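Local coordinates for protein galactose-binding lectin (Enterobacter cloacae subsp. cloacae, PDB 6YF6) that binds an L-fucoside at a calcium ion in its C-terminal domain and, going by its name, probably also galactose, at residues Arg87-Asp92 against Gln118-Val123. Numbering follows the deposited sequence.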
# COMPACT_ATOMS: atom_id res chain seq x y z
N ARG A 87 11.35 15.91 -6.30
CA ARG A 87 11.84 17.28 -6.22
C ARG A 87 10.88 18.11 -5.40
O ARG A 87 9.66 17.95 -5.49
CB ARG A 87 12.00 17.87 -7.63
CG ARG A 87 12.59 19.26 -7.68
CD ARG A 87 12.87 19.68 -9.12
NE ARG A 87 13.85 18.79 -9.76
CZ ARG A 87 13.95 18.61 -11.07
NH1 ARG A 87 13.15 19.24 -11.91
NH2 ARG A 87 14.88 17.78 -11.54
N ALA A 88 11.42 19.01 -4.57
CA ALA A 88 10.61 19.87 -3.73
C ALA A 88 11.22 21.27 -3.69
O ALA A 88 12.37 21.43 -3.28
CB ALA A 88 10.50 19.31 -2.31
N ASP A 89 10.44 22.26 -4.11
CA ASP A 89 10.90 23.65 -4.16
C ASP A 89 12.20 23.75 -4.94
O ASP A 89 13.14 24.45 -4.56
CB ASP A 89 11.05 24.23 -2.75
CG ASP A 89 9.71 24.42 -2.06
OD1 ASP A 89 8.71 24.66 -2.78
OD2 ASP A 89 9.65 24.34 -0.82
N GLY A 90 12.26 23.02 -6.06
CA GLY A 90 13.39 23.04 -6.95
C GLY A 90 14.57 22.21 -6.51
O GLY A 90 15.55 22.11 -7.26
N LYS A 91 14.52 21.60 -5.33
CA LYS A 91 15.63 20.83 -4.79
C LYS A 91 15.36 19.35 -4.97
O LYS A 91 14.30 18.85 -4.58
CB LYS A 91 15.83 21.16 -3.31
CG LYS A 91 17.05 20.51 -2.68
CD LYS A 91 17.07 20.74 -1.17
CE LYS A 91 18.22 19.99 -0.50
NZ LYS A 91 19.49 20.10 -1.26
N ASP A 92 16.31 18.65 -5.58
CA ASP A 92 16.22 17.19 -5.68
C ASP A 92 16.33 16.59 -4.28
O ASP A 92 17.36 16.75 -3.61
CB ASP A 92 17.31 16.66 -6.60
CG ASP A 92 17.13 17.10 -8.05
OD1 ASP A 92 15.99 17.02 -8.57
OD2 ASP A 92 18.13 17.53 -8.67
N GLN A 118 3.41 26.33 1.97
CA GLN A 118 3.26 25.41 0.86
C GLN A 118 4.62 25.08 0.26
O GLN A 118 5.61 25.77 0.50
CB GLN A 118 2.34 25.99 -0.23
CG GLN A 118 2.83 27.30 -0.81
CD GLN A 118 1.84 27.90 -1.80
OE1 GLN A 118 0.64 27.95 -1.53
NE2 GLN A 118 2.35 28.35 -2.94
N ALA A 119 4.64 24.00 -0.52
CA ALA A 119 5.84 23.55 -1.22
C ALA A 119 5.44 23.09 -2.61
O ALA A 119 4.38 22.49 -2.80
CB ALA A 119 6.54 22.42 -0.48
N GLU A 120 6.30 23.38 -3.59
CA GLU A 120 6.09 22.96 -4.97
C GLU A 120 6.77 21.61 -5.16
O GLU A 120 8.00 21.51 -5.13
CB GLU A 120 6.63 24.00 -5.94
CG GLU A 120 5.83 25.30 -5.95
CD GLU A 120 6.39 26.33 -6.92
OE1 GLU A 120 6.62 25.99 -8.10
OE2 GLU A 120 6.59 27.49 -6.50
N LEU A 121 5.97 20.56 -5.33
CA LEU A 121 6.46 19.20 -5.46
C LEU A 121 6.39 18.76 -6.91
O LEU A 121 5.45 19.10 -7.64
CB LEU A 121 5.65 18.24 -4.60
CG LEU A 121 5.57 18.60 -3.11
CD1 LEU A 121 4.73 17.58 -2.37
CD2 LEU A 121 6.97 18.72 -2.52
N ALA A 122 7.38 17.97 -7.33
CA ALA A 122 7.37 17.42 -8.67
C ALA A 122 8.01 16.04 -8.64
O ALA A 122 9.04 15.84 -7.99
CB ALA A 122 8.12 18.32 -9.66
N VAL A 123 7.38 15.09 -9.33
CA VAL A 123 7.99 13.81 -9.64
C VAL A 123 8.73 13.97 -10.96
O VAL A 123 8.19 14.55 -11.92
CB VAL A 123 6.93 12.70 -9.73
CG1 VAL A 123 7.58 11.36 -10.05
CG2 VAL A 123 6.15 12.61 -8.42
O HOH W 1 8.13 25.11 1.47
O HOH W 2 9.95 21.50 -7.17
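Arg-87 and Ala-122 form a hydrogen-bonded antiparallel pair where strand 83-88 runs beside strand 118-125, just before the first turns back in a type I' beta turn from Ala-88 to Lys-91. Arg-87 N gives to Ala-122 O at 2.9 Å, and Ala-122 N gives a second bond to Arg-87 O. One residue on, Ala-88 and Leu-121 make the non-hydrogen-bonded pair, and Ala-88 CB rests on Leu-121 CD2 at 3.6 Å. Asp-89, second residue of the turn, has positive phi, yet hydrogen bonding to 118-123 goes on past the last bridge: Asp-89 N gives to Glu-120 O at 2.7 Å. With CG beside its own backbone N (chi1 -69°), the carboxylate takes over the next acceptor role, Asp-89 OD1 receiving Glu-120 N at 2.8 Å in a nearly straight bond (171°) from above the carboxylate plane. Two waters extend the join, one linking Asp-89 OD2 to Gln-118 O, the other Gly-90 N to Glu-120 O. Across the hairpin, Arg-87 grips Asp-92 OD1 side-on with NE and NH2, in the guanidinium plane, and its NH1 makes a second salt bridge to Glu-51 of strand 50-58. That strand flanks 118-125 on its other edge; beneath Ala-88 and Leu-121 lies Phe-112 of the facing sheet, and Leu-121 also packs on Trp-19 of the second subunit.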